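Local coordinates for PRESAN domain-containing protein (PDB 7D2W) that is of uncertain function but, as a four-helix PHIST-family protein of the malaria parasite, probably binds other proteins, at residues Ile71-Lys75 and Gln135-Phe139; Leu87-Arg91 and Trp117-Ser121; Asp123-Val128 and Leu170-Tyr174. All blocks are in the same frame, centred on the assembly; numbering follows the deposited sequence.

Contact 1 of 3, residues Ile71-Lys75 and Gln135-Phe139; sequences IWNHK and QTNRF
Trp72 and Phe139 form an offset aromatic stack in the buried interior of a helical bundle, where helix 65-93 meets helix 117-144. This is the four-helix fold of the PRESAN domain, and the two short segments run antiparallel, their directions at 163° and their axes 12.2 Å apart. The phenyl ring of Phe139 lies nearly flat over one face of the indole, with 4.3 Å between its centroid and that of the five-membered ring of Trp72. The phenyl is slid so that CE2 of Phe139 reaches CB of Trp72 at 3.5 Å, while CB of Phe139 sits over the six-membered ring of Trp72 as a CH-pi contact. Both side chains carry CG anti to the backbone N (chi1 -168° for Trp72) and, coming from facing helices, pass each other in opposing senses. CD of Lys75, one turn further along, lies over the other indole face toward its rim, put there by the chain bend at chi2 (-96°). Phe155 of helix 149-181 packs on Phe139. The indole N-H is used: NE1 of Trp72 donates to OG1 of Thr136 at 3.0 Å, in the ring plane. One water joins that hydroxyl to the ammonium of Lys75. Gln135 is held from two helices, its NE2 donating to Glu162 and to the Cys159 carbonyl, while its OE1 receives Lys75 NZ at 2.6 Å, almost in line with the C=O bond.

Contact 2 of 3, residues Leu87-Arg91 and Trp117-Ser121; sequences LKNLR and WQGCS
Trp117, in the first turn of helix 117-144, lays its indole against the segment 87-91 of helix 65-93, and one residue, Arg91, closes over it from the solvent side. The tight part lies toward the bundle interior. There the far end of the indole presses on the helix backbone, with CH2 of Trp117 3.5 Å from the carbonyl O of Leu87 and CZ3 3.6 Å from N of Arg91. Leu90 CB meets the ring at its edge, in plane, 3.8 Å from CZ3 of Trp117, and CD1 of Leu90 touches SG of Cys120. Leu87 comes across the indole at about a right angle and is the looser apolar piece, its CD2 4.2 Å from CH2 of Trp117. Tyr174 of helix 149-181 packs on both Leu90 and Cys120, continuing this apolar layer into the core.

The outer part is polar and solvent-facing, carried by one exposed arginine, though its stacking is close. Arg91 bends at chi2 (71°) and again at chi3, which folds its chain back over the indole. CD of Arg91 sits 3.9 Å from the centroid of the six-membered ring of Trp117, and NH1 of Arg91 lies 3.6 Å from CG of Trp117, the guanidinium and indole planes at 12°. On the opposite indole face, toward the rim, lies CB of Ser121 from the ring's own helix. This cation-pi stack sits where segments 87-91 and 117-121 run antiparallel, at 156°, at one end of the four-helix bundle of the PRESAN domain.

Contact 3 of 3, residues Asp123-Val128 and Leu170-Tyr174; sequences DCNMMV and LYVKY
Asp123 on helix 117-144 offers one carboxylate oxygen, OD2, to two donors of helix 149-181, Lys173 and Tyr174. The ammonium of Lys173 makes the salt bridge, NZ to OD2 of Asp123 at 2.8 Å, which OD2 accepts through its syn lone pair, on the side facing OD1. The phenol of Tyr174 donates through OH to the same OD2 of Asp123 at 2.7 Å, meeting it on the anti side and 33° out of the carboxylate plane. OD2 lies at the edge of the tyrosine ring, near its plane, and the neighbouring ammonium probably stabilises the negative charge. Lys173 reaches its partner because its chain bends at chi3 (77°), coming from the direction opposite to Asp123.

Segments 123-128 and 170-174 run antiparallel, at 158°, within the four-helix bundle. Beneath the polar cluster the contact is apolar: SG of Cys124 touches CD2 of Leu170 at 4.0 Å and CE2 of Tyr174 at 3.9 Å, the sulfur standing obliquely to the ring as a sulfur-aromatic contact. CD1 of Leu170 also meets CG1 of Val128 at 4.3 Å, and Val128 continues inward onto Phe163 and Leu166.

How the contacts relate
The three contacts tie together helices 65-93, 117-144 and 149-181 of one bundle. Contacts 1 and 2 join the same two helices near opposite ends, their centres about 25 Å apart on opposite sides of the chain's centre, with contact 2 nested inside the loop that contact 1 closes. Contact 3 follows contact 2 along the chain and alternates with contact 1, whose centre lies about 20 Å from its own. Contacts 2 and 3 touch, centres about 8 Å apart: Leu90 packs on Tyr171, making one three-helix layer. Tyr171 also makes a cation-pi contact with Lys165 of the second subunit, linking this end of the bundle to that subunit.

Contact 1 of 3, residues Ile71-Lys75 and Gln135-Phe139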
# COMPACT_ATOMS: atom_id res chain seq x y z
N ILE A 71 17.01 -14.58 8.55
CA ILE A 71 15.70 -14.23 7.98
C ILE A 71 15.50 -12.72 7.97
O ILE A 71 15.03 -12.15 6.97
CB ILE A 71 14.59 -14.94 8.78
CG1 ILE A 71 14.54 -16.43 8.42
CG2 ILE A 71 13.24 -14.28 8.55
CD1 ILE A 71 13.95 -17.29 9.52
N TRP A 72 15.85 -12.04 9.06
CA TRP A 72 15.71 -10.58 9.10
C TRP A 72 16.57 -9.88 8.04
O TRP A 72 16.15 -8.87 7.46
CB TRP A 72 16.06 -10.07 10.50
CG TRP A 72 15.69 -8.64 10.76
CD1 TRP A 72 16.55 -7.60 10.98
CD2 TRP A 72 14.37 -8.08 10.85
NE1 TRP A 72 15.85 -6.44 11.19
CE2 TRP A 72 14.51 -6.71 11.12
CE3 TRP A 72 13.08 -8.62 10.73
CZ2 TRP A 72 13.42 -5.86 11.26
CZ3 TRP A 72 11.99 -7.77 10.88
CH2 TRP A 72 12.17 -6.40 11.16
N ASN A 73 17.77 -10.40 7.77
CA ASN A 73 18.57 -9.81 6.69
C ASN A 73 17.88 -9.97 5.34
O ASN A 73 17.92 -9.06 4.51
CB ASN A 73 19.97 -10.44 6.67
CG ASN A 73 20.81 -10.03 7.86
OD1 ASN A 73 20.55 -9.00 8.49
ND2 ASN A 73 21.82 -10.83 8.18
N HIS A 74 17.25 -11.12 5.09
CA HIS A 74 16.47 -11.28 3.87
C HIS A 74 15.28 -10.31 3.85
O HIS A 74 14.92 -9.78 2.79
CB HIS A 74 15.98 -12.72 3.71
CG HIS A 74 17.06 -13.71 3.40
ND1 HIS A 74 17.75 -13.71 2.20
CD2 HIS A 74 17.57 -14.73 4.13
CE1 HIS A 74 18.65 -14.69 2.22
NE2 HIS A 74 18.56 -15.32 3.38
N LYS A 75 14.65 -10.08 5.00
CA LYS A 75 13.59 -9.07 5.08
C LYS A 75 14.12 -7.69 4.69
O LYS A 75 13.51 -6.97 3.90
CB LYS A 75 12.99 -9.04 6.49
CG LYS A 75 11.96 -7.91 6.71
CD LYS A 75 12.60 -6.68 7.35
CE LYS A 75 11.57 -5.58 7.63
NZ LYS A 75 12.29 -4.35 8.09
N GLN A 135 11.83 -0.82 13.17
CA GLN A 135 11.46 -2.22 13.03
C GLN A 135 12.52 -3.15 13.60
O GLN A 135 12.20 -4.13 14.29
CB GLN A 135 11.18 -2.55 11.56
CG GLN A 135 9.88 -1.90 11.08
CD GLN A 135 9.51 -2.33 9.68
OE1 GLN A 135 10.31 -2.93 8.96
NE2 GLN A 135 8.28 -2.02 9.28
N THR A 136 13.79 -2.89 13.30
CA THR A 136 14.86 -3.75 13.82
C THR A 136 14.86 -3.76 15.34
O THR A 136 15.04 -4.82 15.96
CB THR A 136 16.21 -3.27 13.28
OG1 THR A 136 16.26 -3.53 11.87
CG2 THR A 136 17.37 -4.01 13.97
N ASN A 137 14.63 -2.61 15.97
CA ASN A 137 14.57 -2.56 17.43
C ASN A 137 13.41 -3.39 17.96
O ASN A 137 13.56 -4.13 18.94
CB ASN A 137 14.45 -1.12 17.92
CG ASN A 137 15.72 -0.33 17.71
OD1 ASN A 137 16.80 -0.91 17.53
ND2 ASN A 137 15.61 0.99 17.71
N ARG A 138 12.23 -3.25 17.33
CA ARG A 138 11.10 -4.08 17.71
C ARG A 138 11.40 -5.56 17.50
O ARG A 138 10.94 -6.41 18.27
CB ARG A 138 9.85 -3.66 16.93
CG ARG A 138 9.24 -2.32 17.41
CD ARG A 138 8.29 -1.68 16.39
NE ARG A 138 7.26 -2.61 15.93
CZ ARG A 138 6.72 -2.60 14.71
NH1 ARG A 138 7.09 -1.70 13.80
NH2 ARG A 138 5.79 -3.50 14.40
N PHE A 139 12.19 -5.89 16.47
CA PHE A 139 12.54 -7.29 16.22
C PHE A 139 13.42 -7.85 17.34
O PHE A 139 13.16 -8.95 17.84
CB PHE A 139 13.25 -7.40 14.87
CG PHE A 139 13.67 -8.79 14.50
CD1 PHE A 139 12.72 -9.78 14.31
CD2 PHE A 139 15.00 -9.10 14.32
CE1 PHE A 139 13.09 -11.06 13.96
CE2 PHE A 139 15.38 -10.38 13.96
CZ PHE A 139 14.42 -11.36 13.78
O HOH W 1 14.65 -3.45 9.45

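Contact 2 of 3, residues Leu87-Arg91 and Trp117-Ser121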
# COMPACT_ATOMS: atom_id res chain seq x y z
N LEU A 87 12.35 4.83 -5.73
CA LEU A 87 13.16 5.96 -6.19
C LEU A 87 13.36 5.92 -7.70
O LEU A 87 13.40 6.97 -8.35
CB LEU A 87 14.51 5.96 -5.48
CG LEU A 87 14.44 6.28 -3.99
CD1 LEU A 87 15.83 6.18 -3.40
CD2 LEU A 87 13.83 7.66 -3.77
N LYS A 88 13.48 4.72 -8.26
CA LYS A 88 13.56 4.58 -9.72
C LYS A 88 12.28 5.07 -10.37
O LYS A 88 12.31 5.82 -11.36
CB LYS A 88 13.84 3.11 -10.07
CG LYS A 88 14.09 2.80 -11.57
CD LYS A 88 14.40 1.31 -11.76
CE LYS A 88 14.54 0.91 -13.23
NZ LYS A 88 15.83 1.37 -13.83
N ASN A 89 11.13 4.68 -9.81
CA ASN A 89 9.86 5.08 -10.40
C ASN A 89 9.61 6.58 -10.21
O ASN A 89 9.08 7.24 -11.11
CB ASN A 89 8.73 4.25 -9.80
CG ASN A 89 8.94 2.77 -10.01
OD1 ASN A 89 9.61 2.36 -10.95
ND2 ASN A 89 8.38 1.95 -9.12
N LEU A 90 10.01 7.13 -9.06
CA LEU A 90 9.83 8.56 -8.84
C LEU A 90 10.75 9.39 -9.73
O LEU A 90 10.35 10.44 -10.25
CB LEU A 90 10.06 8.89 -7.36
CG LEU A 90 8.87 8.54 -6.45
CD1 LEU A 90 9.11 9.08 -5.02
CD2 LEU A 90 7.55 9.05 -7.00
N ARG A 91 11.98 8.92 -9.93
CA ARG A 91 12.89 9.61 -10.83
C ARG A 91 12.31 9.71 -12.23
O ARG A 91 12.50 10.72 -12.92
CB ARG A 91 14.24 8.89 -10.87
CG ARG A 91 15.30 9.62 -11.66
CD ARG A 91 15.76 10.88 -10.95
NE ARG A 91 15.10 12.07 -11.49
CZ ARG A 91 15.65 13.27 -11.54
NH1 ARG A 91 16.88 13.46 -11.07
NH2 ARG A 91 14.98 14.29 -12.05
N TRP A 117 14.42 17.19 -6.82
CA TRP A 117 14.70 15.76 -6.68
C TRP A 117 15.48 15.50 -5.39
O TRP A 117 15.22 14.52 -4.69
CB TRP A 117 15.47 15.21 -7.88
CG TRP A 117 15.88 13.81 -7.58
CD1 TRP A 117 17.12 13.35 -7.24
CD2 TRP A 117 15.00 12.69 -7.46
NE1 TRP A 117 17.08 12.01 -6.97
CE2 TRP A 117 15.78 11.58 -7.10
CE3 TRP A 117 13.63 12.52 -7.66
CZ2 TRP A 117 15.24 10.32 -6.93
CZ3 TRP A 117 13.09 11.26 -7.49
CH2 TRP A 117 13.89 10.17 -7.12
N GLN A 118 16.45 16.37 -5.08
CA GLN A 118 17.22 16.22 -3.85
C GLN A 118 16.33 16.26 -2.62
O GLN A 118 16.57 15.54 -1.64
CB GLN A 118 18.30 17.30 -3.77
CG GLN A 118 19.61 16.94 -4.45
N GLY A 119 15.28 17.08 -2.64
CA GLY A 119 14.36 17.12 -1.51
C GLY A 119 13.54 15.84 -1.37
O GLY A 119 13.39 15.30 -0.27
N CYS A 120 12.99 15.37 -2.49
CA CYS A 120 12.25 14.11 -2.50
C CYS A 120 13.12 12.97 -1.99
O CYS A 120 12.70 12.16 -1.16
CB CYS A 120 11.75 13.81 -3.93
SG CYS A 120 11.27 12.11 -4.26
N SER A 121 14.36 12.92 -2.47
CA SER A 121 15.27 11.85 -2.09
C SER A 121 15.61 11.90 -0.61
O SER A 121 15.65 10.86 0.05
CB SER A 121 16.55 11.93 -2.95
OG SER A 121 17.45 10.91 -2.59

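Contact 3 of 3, residues Asp123-Val128 and Leu170-Tyr174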
# COMPACT_ATOMS: atom_id res chain seq x y z
N ASP A 123 13.75 13.22 1.85
CA ASP A 123 12.55 12.81 2.58
C ASP A 123 12.34 11.30 2.52
O ASP A 123 12.08 10.65 3.54
CB ASP A 123 11.34 13.55 2.00
CG ASP A 123 10.06 13.24 2.74
OD1 ASP A 123 10.02 13.36 3.98
OD2 ASP A 123 9.07 12.89 2.06
N CYS A 124 12.40 10.73 1.31
CA CYS A 124 12.16 9.29 1.19
C CYS A 124 13.19 8.50 1.99
O CYS A 124 12.84 7.59 2.74
CB CYS A 124 12.20 8.88 -0.29
SG CYS A 124 10.80 9.50 -1.32
N ASN A 125 14.46 8.85 1.85
CA ASN A 125 15.49 8.10 2.55
C ASN A 125 15.38 8.26 4.07
O ASN A 125 15.61 7.31 4.82
CB ASN A 125 16.86 8.52 2.03
CG ASN A 125 17.16 7.90 0.66
OD1 ASN A 125 17.13 6.68 0.51
ND2 ASN A 125 17.39 8.74 -0.34
N MET A 126 15.00 9.45 4.54
CA MET A 126 14.81 9.61 5.98
C MET A 126 13.63 8.78 6.50
O MET A 126 13.72 8.17 7.58
CB MET A 126 14.60 11.09 6.32
CG MET A 126 14.64 11.34 7.81
SD MET A 126 16.25 11.09 8.58
CE MET A 126 17.34 11.66 7.28
N MET A 127 12.52 8.74 5.76
CA MET A 127 11.39 7.93 6.21
C MET A 127 11.76 6.44 6.23
O MET A 127 11.48 5.74 7.21
CB MET A 127 10.16 8.17 5.32
CG MET A 127 9.52 9.59 5.47
SD MET A 127 9.05 9.97 7.17
CE MET A 127 7.66 8.83 7.39
N VAL A 128 12.40 5.94 5.17
CA VAL A 128 12.66 4.49 5.13
C VAL A 128 13.77 4.12 6.12
O VAL A 128 13.69 3.08 6.79
CB VAL A 128 12.96 3.98 3.70
CG1 VAL A 128 11.77 4.24 2.77
CG2 VAL A 128 14.25 4.55 3.13
N LEU A 170 4.65 7.38 0.08
CA LEU A 170 5.62 8.26 -0.56
C LEU A 170 5.33 8.42 -2.05
O LEU A 170 5.42 9.53 -2.59
CB LEU A 170 7.04 7.71 -0.35
CG LEU A 170 7.58 7.83 1.09
CD1 LEU A 170 8.88 7.01 1.25
CD2 LEU A 170 7.83 9.29 1.41
N TYR A 171 5.01 7.33 -2.74
CA TYR A 171 4.73 7.45 -4.17
C TYR A 171 3.52 8.35 -4.42
O TYR A 171 3.57 9.23 -5.28
CB TYR A 171 4.52 6.07 -4.80
CG TYR A 171 4.56 6.12 -6.33
CD1 TYR A 171 5.77 6.17 -7.01
CD2 TYR A 171 3.39 6.14 -7.07
CE1 TYR A 171 5.81 6.24 -8.39
CE2 TYR A 171 3.42 6.21 -8.46
CZ TYR A 171 4.63 6.26 -9.11
OH TYR A 171 4.67 6.32 -10.48
N VAL A 172 2.44 8.16 -3.66
CA VAL A 172 1.24 8.98 -3.80
C VAL A 172 1.58 10.45 -3.57
O VAL A 172 1.19 11.32 -4.35
CB VAL A 172 0.16 8.47 -2.82
CG1 VAL A 172 -0.88 9.52 -2.52
CG2 VAL A 172 -0.48 7.19 -3.38
N LYS A 173 2.32 10.73 -2.49
CA LYS A 173 2.68 12.11 -2.16
C LYS A 173 3.45 12.79 -3.29
O LYS A 173 3.14 13.93 -3.66
CB LYS A 173 3.51 12.13 -0.87
CG LYS A 173 4.07 13.53 -0.51
CD LYS A 173 4.55 13.60 0.93
CE LYS A 173 5.91 12.92 1.10
NZ LYS A 173 6.33 12.76 2.54
N TYR A 174 4.47 12.12 -3.84
CA TYR A 174 5.30 12.78 -4.84
C TYR A 174 4.69 12.71 -6.23
O TYR A 174 4.96 13.58 -7.06
CB TYR A 174 6.72 12.18 -4.84
CG TYR A 174 7.47 12.70 -3.65
CD1 TYR A 174 7.94 14.02 -3.63
CD2 TYR A 174 7.61 11.93 -2.50
CE1 TYR A 174 8.57 14.53 -2.52
CE2 TYR A 174 8.24 12.44 -1.38
CZ TYR A 174 8.70 13.74 -1.39
OH TYR A 174 9.32 14.24 -0.29